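Protein YgiW (Escherichia coli, PDB 1NNX) is a periplasmic protein of unknown function, built on the OB fold and representative of the bacterial OB-fold (BOF) family. Local coordinates at residues Arg35-Val40 against Gln87-Lys92; Asn65-His70 against Ser96-Val101; Lys71-Val76 against Lys102-Val107. One frame throughout, in Å; residues are numbered along the deposited sequence. Where two conformers were deposited one is given.

Contact 1 of 3, residues Arg35-Val40 against Gln87-Lys92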
loop_
_atom_site.group_PDB
_atom_site.type_symbol
_atom_site.label_atom_id
_atom_site.label_comp_id
_atom_site.label_asym_id
_atom_site.label_seq_id
_atom_site.Cartn_x
_atom_site.Cartn_y
_atom_site.Cartn_z
ATOM N N ARG A 35 -1.637 -12.711 -5.419
ATOM C CA ARG A 35 -0.596 -13.582 -4.922
ATOM C C ARG A 35 0.467 -12.816 -4.143
ATOM O O ARG A 35 0.735 -11.630 -4.405
ATOM C CB ARG A 35 0.153 -14.566 -5.843
ATOM C CG ARG A 35 0.715 -15.835 -5.040
ATOM C CD ARG A 35 0.983 -17.043 -5.940
ATOM N NE ARG A 35 1.107 -18.292 -5.184
ATOM C CZ ARG A 35 1.823 -18.437 -4.073
ATOM N NH1 ARG A 35 1.867 -19.620 -3.477
ATOM N NH2 ARG A 35 2.483 -17.412 -3.541
ATOM N N ASP A 36 1.096 -13.517 -3.221
ATOM C CA ASP A 36 2.185 -12.936 -2.496
ATOM C C ASP A 36 3.247 -12.491 -3.513
ATOM O O ASP A 36 3.470 -13.116 -4.548
ATOM C CB ASP A 36 2.760 -13.979 -1.555
ATOM C CG ASP A 36 3.974 -13.499 -0.859
ATOM O OD1 ASP A 36 5.002 -14.199 -0.930
ATOM O OD2 ASP A 36 3.919 -12.434 -0.221
ATOM N N ASP A 37 3.914 -11.372 -3.200
ATOM C CA ASP A 37 4.960 -10.845 -4.069
ATOM C C ASP A 37 4.496 -10.348 -5.433
ATOM O O ASP A 37 5.018 -10.711 -6.485
ATOM C CB ASP A 37 6.116 -11.882 -4.217
ATOM C CG ASP A 37 7.496 -11.232 -4.327
ATOM O OD1 ASP A 37 8.374 -11.860 -4.977
ATOM O OD2 ASP A 37 7.722 -10.104 -3.799
ATOM N N THR A 38 3.481 -9.511 -5.393
ATOM C CA THR A 38 2.909 -8.882 -6.564
ATOM C C THR A 38 3.018 -7.365 -6.377
ATOM O O THR A 38 2.536 -6.856 -5.369
ATOM C CB THR A 38 1.413 -9.254 -6.704
ATOM O OG1 THR A 38 1.290 -10.675 -6.874
ATOM C CG2 THR A 38 0.809 -8.553 -7.904
ATOM N N TRP A 39 3.525 -6.660 -7.390
ATOM C CA TRP A 39 3.629 -5.200 -7.379
ATOM C C TRP A 39 2.269 -4.567 -7.642
ATOM O O TRP A 39 1.550 -4.963 -8.616
ATOM C CB TRP A 39 4.611 -4.757 -8.455
ATOM C CG TRP A 39 4.824 -3.306 -8.468
ATOM C CD1 TRP A 39 4.257 -2.411 -9.306
ATOM C CD2 TRP A 39 5.716 -2.574 -7.625
ATOM N NE1 TRP A 39 4.727 -1.155 -9.030
ATOM C CE2 TRP A 39 5.624 -1.222 -8.005
ATOM C CE3 TRP A 39 6.588 -2.929 -6.582
ATOM C CZ2 TRP A 39 6.388 -0.203 -7.388
ATOM C CZ3 TRP A 39 7.362 -1.886 -5.945
ATOM C CH2 TRP A 39 7.235 -0.557 -6.370
ATOM N N VAL A 40 1.879 -3.614 -6.808
ATOM C CA VAL A 40 0.585 -2.918 -6.955
ATOM C C VAL A 40 0.730 -1.424 -6.706
ATOM O O VAL A 40 1.654 -0.978 -6.009
ATOM C CB VAL A 40 -0.438 -3.150 -5.679
ATOM C CG1 VAL A 40 0.250 -3.441 -4.389
ATOM C CG2 VAL A 40 -1.130 -1.757 -5.194
ATOM N N GLN A 87 2.813 2.677 -3.818
ATOM C CA GLN A 87 3.295 1.624 -4.689
ATOM C C GLN A 87 4.139 0.700 -3.834
ATOM O O GLN A 87 4.932 1.179 -2.999
ATOM C CB GLN A 87 4.128 2.163 -5.864
ATOM C CG GLN A 87 3.336 3.130 -6.741
ATOM C CD GLN A 87 4.081 3.572 -8.005
ATOM O OE1 GLN A 87 3.714 4.579 -8.627
ATOM N NE2 GLN A 87 5.093 2.835 -8.389
ATOM N N GLY A 88 4.003 -0.597 -4.033
ATOM C CA GLY A 88 4.786 -1.564 -3.274
ATOM C C GLY A 88 4.334 -2.954 -3.594
ATOM O O GLY A 88 3.622 -3.159 -4.586
ATOM N N GLU A 89 4.725 -3.887 -2.759
ATOM C CA GLU A 89 4.392 -5.307 -2.993
ATOM C C GLU A 89 3.391 -5.860 -2.057
ATOM O O GLU A 89 3.422 -5.579 -0.861
ATOM C CB GLU A 89 5.622 -6.195 -2.825
ATOM C CG GLU A 89 6.799 -5.813 -3.700
ATOM C CD GLU A 89 7.711 -4.811 -3.087
ATOM O OE1 GLU A 89 7.503 -4.423 -1.918
ATOM O OE2 GLU A 89 8.654 -4.419 -3.794
ATOM N N VAL A 90 2.487 -6.663 -2.613
ATOM C CA VAL A 90 1.527 -7.388 -1.772
ATOM C C VAL A 90 2.386 -8.430 -1.022
ATOM O O VAL A 90 3.175 -9.145 -1.638
ATOM C CB VAL A 90 0.451 -8.124 -2.665
ATOM C CG1 VAL A 90 -0.362 -9.153 -1.789
ATOM C CG2 VAL A 90 -0.525 -7.118 -3.193
ATOM N N ASP A 91 2.298 -8.458 0.309
ATOM C CA ASP A 91 3.038 -9.405 1.173
ATOM C C ASP A 91 1.932 -10.214 1.818
ATOM O O ASP A 91 1.252 -9.750 2.734
ATOM C CB ASP A 91 3.767 -8.617 2.280
ATOM C CG ASP A 91 4.855 -9.403 2.949
ATOM O OD1 ASP A 91 5.030 -10.581 2.594
ATOM O OD2 ASP A 91 5.548 -8.826 3.823
ATOM N N LYS A 92 1.795 -11.456 1.381
ATOM C CA LYS A 92 0.707 -12.288 1.858
ATOM C C LYS A 92 1.260 -13.527 2.434
ATOM O O LYS A 92 2.056 -14.212 1.810
ATOM C CB LYS A 92 -0.203 -12.657 0.691
ATOM C CG LYS A 92 -1.500 -13.359 1.085
ATOM C CD LYS A 92 -2.178 -13.959 -0.144
ATOM C CE LYS A 92 -3.386 -13.160 -0.581
ATOM N NZ LYS A 92 -4.022 -13.770 -1.832
HETATM O O HOH W 1 6.078 -11.084 -0.112
#
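Trp-39 and Gly-88 meet where the first strand of the fold closes antiparallel onto strand 84-93, and the pairing shows how a strand edge spends its polar groups. Val-40 and Gly-88 form a hydrogen-bonded pair: Val-40 N gives a nearly straight bond to Gly-88 O at 2.9 Å, and Gly-88 N returns one to Val-40 O at 3.1 Å. Further along, Val-90 N binds Thr-38 O at 2.8 Å with an N-H...O angle of 175°. Val-90 O is taken not by Thr-38 but by Asp-37 N, through a more bent bond of 143°. Thr-38 N, though buried, has no partner, whereas the Thr-38 hydroxyl donates to Arg-35 O and ties the incoming loop to the strand. Trp-39 N is hydrogen-bonded to Ser-6 OG. Ahead of strand 38-51 the pairing passes to a side chain. Asp-36 OD2 accepts Lys-92 N at 2.8 Å, on its anti side and out of the carboxylate plane; a water donates to both this oxygen and Asp-91 OD1, bridging two acidic groups. Lys-92 itself sends its ammonium group to Leu-34 O.

The indole of Trp-39, swung anti to its own amide nitrogen (chi1 -177°), lies back over strand 84-93. One face takes Gly-88 CA, 4.1 Å from the centroid of the Trp-39 six-membered ring in a CH-pi contact, while Glu-89 OE2 sits at the ring edge, 3.6 Å from Trp-39 CZ3. On the face carrying Val-40 and Val-90, Val-40 CG1 packs on Val-90 CG2, and both valines reach Ile-99. Backbone bonds thus join the two strands, while in the loop before strand 38-51 a carboxylate stands in for a backbone acceptor, an arrangement that probably concentrates negative charge there.

Contact 2 of 3, residues Asn65-His70 against Ser96-Val101; sequences NVDIDH and SVEIDV
Val-66 and Ile-99 lie side by side on the buried face of two parallel strands, the pairing of third and last strands in this OB fold. Val-66 CG1 rests 3.8 Å from Ile-99 CB, beside its own backbone N (chi1 -59°), a setting that aims this methyl at the isoleucine. Val-101 supplies the next bump: its CG2 enters the notch between Val-66 and Ile-68, 3.8 Å from Val-66 CB and 3.9 Å from Ile-68 CG1. Packed against this row are Val-40 and Leu-42 on Ile-99, Ile-46 on Val-66 and Ile-68, and Trp-73 on Ile-68.

Three backbone bonds hold this fit in step. Asp-67 N donates to Ile-99 O at 2.8 Å, Val-101 N to Asp-67 O at 2.9 Å, and Ile-99 N to Asn-65 O at 3.1 Å. Two waters join Asn-65 to Val-97 O, and one links Asp-67 O, Asp-69 N and Val-101 O. On the other face Asp-67 OD1 lies 4.5 Å from Glu-98 OE1 and Asp-100 OD1, though those two carboxylates are placed doubtfully. The strand pair is therefore two-sided, with branched aliphatics side by side inside and acids outside whose repulsion could raise their affinity for protons.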
loop_
_atom_site.group_PDB
_atom_site.type_symbol
_atom_site.label_atom_id
_atom_site.label_comp_id
_atom_site.label_asym_id
_atom_site.label_seq_id
_atom_site.Cartn_x
_atom_site.Cartn_y
_atom_site.Cartn_z
ATOM N N ASN A 65 -3.711 -3.259 5.698
ATOM C CA ASN A 65 -2.585 -2.715 6.463
ATOM C C ASN A 65 -1.397 -2.506 5.518
ATOM O O ASN A 65 -1.192 -3.307 4.612
ATOM C CB ASN A 65 -2.176 -3.694 7.590
ATOM C CG ASN A 65 -3.249 -3.839 8.633
ATOM O OD1 ASN A 65 -4.078 -2.932 8.836
ATOM N ND2 ASN A 65 -3.222 -4.983 9.348
ATOM N N VAL A 66 -0.655 -1.431 5.734
ATOM C CA VAL A 66 0.496 -1.110 4.899
ATOM C C VAL A 66 1.719 -0.813 5.791
ATOM O O VAL A 66 1.610 -0.222 6.886
ATOM C CB VAL A 66 0.219 0.075 3.946
ATOM C CG1 VAL A 66 -1.011 -0.280 3.021
ATOM C CG2 VAL A 66 -0.093 1.371 4.682
ATOM N N ASP A 67 2.863 -1.299 5.356
ATOM C CA ASP A 67 4.128 -1.062 6.096
ATOM C C ASP A 67 4.880 0.050 5.404
ATOM O O ASP A 67 5.271 -0.101 4.256
ATOM C CB ASP A 67 4.958 -2.353 6.111
ATOM C CG ASP A 67 6.370 -2.183 6.746
ATOM O OD1 ASP A 67 6.949 -3.233 7.115
ATOM O OD2 ASP A 67 6.912 -1.054 6.858
ATOM N N ILE A 68 5.076 1.162 6.110
ATOM C CA ILE A 68 5.757 2.358 5.573
ATOM C C ILE A 68 6.932 2.706 6.501
ATOM O O ILE A 68 6.702 3.122 7.626
ATOM C CB ILE A 68 4.829 3.545 5.528
ATOM C CG1 ILE A 68 3.576 3.210 4.685
ATOM C CG2 ILE A 68 5.549 4.689 4.902
ATOM C CD1 ILE A 68 2.469 4.250 4.731
ATOM N N ASP A 69 8.122 2.417 6.021
ATOM C CA ASP A 69 9.354 2.736 6.801
ATOM C C ASP A 69 9.464 4.235 6.891
ATOM O O ASP A 69 9.037 5.010 6.031
ATOM C CB ASP A 69 10.571 2.197 6.068
ATOM C CG ASP A 69 11.884 2.358 6.874
ATOM O OD1 ASP A 69 12.168 1.480 7.733
ATOM O OD2 ASP A 69 12.622 3.359 6.652
ATOM N N HIS A 70 10.109 4.675 7.967
ATOM C CA HIS A 70 10.327 6.080 8.207
ATOM C C HIS A 70 10.938 6.797 6.935
ATOM O O HIS A 70 10.596 7.949 6.612
ATOM C CB HIS A 70 11.451 6.368 9.259
ATOM C CG HIS A 70 11.768 7.833 9.476
ATOM N ND1 HIS A 70 11.003 8.644 10.285
ATOM C CD2 HIS A 70 12.775 8.607 9.005
ATOM C CE1 HIS A 70 11.521 9.858 10.298
ATOM N NE2 HIS A 70 12.594 9.862 9.527
ATOM N N SER A 96 -1.911 -13.178 7.058
ATOM C CA SER A 96 -2.046 -11.731 6.905
ATOM C C SER A 96 -1.800 -11.295 5.476
ATOM O O SER A 96 -1.212 -12.015 4.679
ATOM C CB SER A 96 -1.001 -11.012 7.799
ATOM O OG SER A 96 0.332 -11.252 7.349
ATOM N N VAL A 97 -2.286 -10.092 5.149
ATOM C CA VAL A 97 -1.941 -9.540 3.846
ATOM C C VAL A 97 -1.617 -8.093 4.187
ATOM O O VAL A 97 -2.214 -7.470 5.126
ATOM C CB VAL A 97 -3.066 -9.684 2.797
ATOM C CG1 VAL A 97 -4.305 -8.890 3.196
ATOM C CG2 VAL A 97 -2.553 -9.194 1.429
ATOM N N GLU A 98 -0.577 -7.553 3.569
ATOM C CA GLU A 98 -0.221 -6.166 3.846
ATOM C C GLU A 98 0.472 -5.709 2.548
ATOM O O GLU A 98 0.794 -6.483 1.648
ATOM C CB GLU A 98 0.965 -6.013 4.846
ATOM C CG GLU A 98 2.451 -6.422 4.358
ATOM C CD GLU A 98 3.467 -6.407 5.513
ATOM O OE1 GLU A 98 4.672 -6.621 5.259
ATOM O OE2 GLU A 98 3.047 -6.182 6.676
ATOM N N ILE A 99 0.634 -4.425 2.424
ATOM C CA ILE A 99 1.418 -3.880 1.319
ATOM C C ILE A 99 2.750 -3.366 1.881
ATOM O O ILE A 99 2.736 -2.588 2.858
ATOM C CB ILE A 99 0.735 -2.660 0.647
ATOM C CG1 ILE A 99 -0.689 -3.003 0.200
ATOM C CG2 ILE A 99 1.604 -2.192 -0.578
ATOM C CD1 ILE A 99 -0.684 -4.198 -0.756
ATOM N N ASP A 100 3.876 -3.784 1.304
ATOM C CA ASP A 100 5.203 -3.240 1.770
ATOM C C ASP A 100 5.409 -2.062 0.860
ATOM O O ASP A 100 5.679 -2.249 -0.321
ATOM C CB ASP A 100 6.146 -4.434 1.530
ATOM C CG ASP A 100 5.855 -5.639 2.478
ATOM O OD1 ASP A 100 5.327 -5.434 3.593
ATOM O OD2 ASP A 100 6.198 -6.762 2.071
ATOM N N VAL A 101 5.307 -0.861 1.410
ATOM C CA VAL A 101 5.336 0.333 0.579
ATOM C C VAL A 101 6.712 0.821 0.167
ATOM O O VAL A 101 7.585 1.076 1.043
ATOM C CB VAL A 101 4.538 1.459 1.294
ATOM C CG1 VAL A 101 4.601 2.731 0.467
ATOM C CG2 VAL A 101 3.060 0.986 1.566
HETATM O O HOH W 2 -4.333 -6.087 6.088
HETATM O O HOH W 3 -2.071 -7.294 8.126
HETATM O O HOH W 4 8.313 0.816 3.622
#

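Contact 3 of 3, residues Lys71-Val76 against Lys102-Val107; sequences KRWNGV and KQIRKV
Arg-72 and Ile-104 face each other through water, not direct backbone bonds: segment 71-76 begins with helical torsions and ends in a type I' turn from Trp-73 to Val-76, while strand 103-106 runs alongside beyond the bulge at Lys-102 and Gln-103. One water donates to Arg-72 O at 2.6 Å and accepts from Ile-104 N at 2.9 Å; a second lies between Trp-73 O and Ile-104 O.

Ile-104 carries the centre of the contact. Its CG2 abuts Arg-72 O at 3.6 Å, and its CD1, at the end of a chain running anti to the amide nitrogen (chi1 -179°), meets Trp-73 CZ3 at 3.9 Å, approaching the ring obliquely. The indole also packs edge-to-face with Tyr-55. Arg-72 bends at its second torsion and lays CD 3.4 Å from Lys-102 O, and the two side chains run the same way, with Arg-72 NH2 4.0 Å from Lys-102 NZ. At the far end Val-76 CG1 slides along the aliphatic part of Lys-106, 3.8 Å from Lys-106 CG, while Lys-106 NZ is hydrogen-bonded to Thr-77 O. Water bridges and apolar packing thus fasten loop to strand, while the cationic ends of Arg-72 and Lys-102 probably repel each other.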
loop_
_atom_site.group_PDB
_atom_site.type_symbol
_atom_site.label_atom_id
_atom_site.label_comp_id
_atom_site.label_asym_id
_atom_site.label_seq_id
_atom_site.Cartn_x
_atom_site.Cartn_y
_atom_site.Cartn_z
ATOM N N LYS A 71 11.839 6.140 6.198
ATOM C CA LYS A 71 12.444 6.784 5.052
ATOM C C LYS A 71 11.538 7.038 3.867
ATOM O O LYS A 71 11.899 7.775 2.956
ATOM C CB LYS A 71 13.672 5.997 4.566
ATOM C CG LYS A 71 13.382 4.620 3.986
ATOM C CD LYS A 71 14.681 3.938 3.535
ATOM C CE LYS A 71 14.449 2.964 2.372
ATOM N NZ LYS A 71 15.746 2.630 1.666
ATOM N N ARG A 72 10.326 6.477 3.873
ATOM C CA ARG A 72 9.462 6.714 2.705
ATOM C C ARG A 72 8.781 8.079 2.692
ATOM O O ARG A 72 8.388 8.583 1.651
ATOM C CB ARG A 72 8.357 5.634 2.613
ATOM C CG ARG A 72 8.845 4.256 2.654
ATOM C CD ARG A 72 9.840 3.996 1.482
ATOM N NE ARG A 72 10.470 2.692 1.655
ATOM C CZ ARG A 72 11.497 2.247 0.943
ATOM N NH1 ARG A 72 12.028 3.003 -0.008
ATOM N NH2 ARG A 72 11.995 1.034 1.187
ATOM N N TRP A 73 8.712 8.742 3.846
ATOM C CA TRP A 73 7.981 9.996 3.872
ATOM C C TRP A 73 8.626 11.128 3.074
ATOM O O TRP A 73 7.936 11.926 2.457
ATOM C CB TRP A 73 7.697 10.413 5.329
ATOM C CG TRP A 73 6.900 9.362 6.121
ATOM C CD1 TRP A 73 7.395 8.504 7.046
ATOM C CD2 TRP A 73 5.504 9.023 5.972
ATOM N NE1 TRP A 73 6.426 7.670 7.493
ATOM C CE2 TRP A 73 5.244 7.957 6.854
ATOM C CE3 TRP A 73 4.450 9.524 5.193
ATOM C CZ2 TRP A 73 3.980 7.366 6.986
ATOM C CZ3 TRP A 73 3.170 8.928 5.329
ATOM C CH2 TRP A 73 2.948 7.861 6.212
ATOM N N ASN A 74 9.952 11.200 3.096
ATOM C CA ASN A 74 10.651 12.237 2.351
ATOM C C ASN A 74 10.179 13.677 2.524
ATOM O O ASN A 74 10.017 14.399 1.541
ATOM C CB ASN A 74 10.640 11.892 0.855
ATOM C CG ASN A 74 11.459 10.653 0.543
ATOM O OD1 ASN A 74 12.480 10.415 1.170
ATOM N ND2 ASN A 74 11.028 9.874 -0.434
ATOM N N GLY A 75 9.962 14.100 3.766
ATOM C CA GLY A 75 9.541 15.475 4.014
ATOM C C GLY A 75 8.059 15.780 3.847
ATOM O O GLY A 75 7.592 16.885 4.198
ATOM N N VAL A 76 7.320 14.806 3.315
ATOM C CA VAL A 76 5.885 14.930 3.089
ATOM C C VAL A 76 5.086 14.571 4.333
ATOM O O VAL A 76 5.366 13.550 4.990
ATOM C CB VAL A 76 5.442 13.990 1.976
ATOM C CG1 VAL A 76 3.947 14.212 1.636
ATOM C CG2 VAL A 76 6.302 14.235 0.758
ATOM N N LYS A 102 6.915 0.988 -1.139
ATOM C CA LYS A 102 8.208 1.548 -1.619
ATOM C C LYS A 102 8.131 3.043 -1.834
ATOM O O LYS A 102 9.142 3.737 -1.786
ATOM C CB LYS A 102 8.602 0.926 -2.964
ATOM C CG LYS A 102 9.107 -0.473 -2.875
ATOM C CD LYS A 102 10.528 -0.478 -2.181
ATOM C CE LYS A 102 11.227 -1.816 -2.309
ATOM N NZ LYS A 102 12.534 -1.818 -1.501
ATOM N N GLN A 103 6.937 3.572 -2.078
ATOM C CA GLN A 103 6.757 4.962 -2.387
ATOM C C GLN A 103 5.375 5.442 -2.012
ATOM O O GLN A 103 4.374 4.754 -2.243
ATOM C CB GLN A 103 7.136 5.420 -3.802
ATOM C CG GLN A 103 6.813 6.924 -4.154
ATOM C CD GLN A 103 7.562 7.481 -5.321
ATOM O OE1 GLN A 103 8.247 6.782 -6.037
ATOM N NE2 GLN A 103 7.437 8.788 -5.507
ATOM N N ILE A 104 5.298 6.618 -1.424
ATOM C CA ILE A 104 4.043 7.229 -1.097
ATOM C C ILE A 104 4.117 8.666 -1.578
ATOM O O ILE A 104 5.128 9.392 -1.314
ATOM C CB ILE A 104 3.726 7.124 0.430
ATOM C CG1 ILE A 104 2.367 7.773 0.678
ATOM C CG2 ILE A 104 4.889 7.770 1.299
ATOM C CD1 ILE A 104 1.790 7.430 2.028
ATOM N N ARG A 105 3.103 9.093 -2.304
ATOM C CA ARG A 105 3.012 10.491 -2.738
ATOM C C ARG A 105 1.589 11.039 -2.606
ATOM O O ARG A 105 0.603 10.320 -2.702
ATOM C CB ARG A 105 3.506 10.674 -4.173
ATOM C CG ARG A 105 2.864 9.846 -5.225
ATOM C CD ARG A 105 3.580 10.123 -6.581
ATOM N NE ARG A 105 3.383 11.531 -6.936
ATOM C CZ ARG A 105 2.461 11.966 -7.788
ATOM N NH1 ARG A 105 1.663 11.106 -8.407
ATOM N NH2 ARG A 105 2.282 13.269 -7.965
ATOM N N LYS A 106 1.457 12.333 -2.289
ATOM C CA LYS A 106 0.138 12.912 -2.190
ATOM C C LYS A 106 -0.432 13.183 -3.601
ATOM O O LYS A 106 0.297 13.485 -4.569
ATOM C CB LYS A 106 0.208 14.230 -1.383
ATOM C CG LYS A 106 0.460 13.988 0.095
ATOM C CD LYS A 106 -0.079 15.084 1.043
ATOM C CE LYS A 106 0.739 16.348 0.998
ATOM N NZ LYS A 106 0.634 17.021 2.326
ATOM N N VAL A 107 -1.726 13.068 -3.736
ATOM C CA VAL A 107 -2.331 13.381 -5.025
ATOM C C VAL A 107 -3.715 14.006 -4.828
ATOM O O VAL A 107 -3.999 14.619 -3.789
ATOM C CB VAL A 107 -2.459 12.190 -5.900
ATOM C CG1 VAL A 107 -1.087 11.816 -6.359
ATOM C CG2 VAL A 107 -3.168 11.054 -5.166
HETATM O O HOH W 5 7.940 7.720 -0.728
HETATM O O HOH W 6 7.101 11.102 -0.143
#

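Overall arrangement
All three contacts reach one five-stranded mixed sheet, in the order 1-2-3-5-4, whose outer strands 38-51 and 84-93 also pair, the topology of an OB fold. Contact 1 joins strand 38-51 to strand 84-93 and so closes the sheet; contact 2 joins strand 62-67 to strand 96-106; contact 3 ties the loop after strand 62-67 to the later half of strand 96-106. Their centres lie about 10 Å apart for contacts 1 and 2, 13 Å for contacts 2 and 3, and 18 Å for contacts 1 and 3. Along the chain their segments alternate, first members preceding all second members, so the C-terminal strands fasten earlier parts of the chain together.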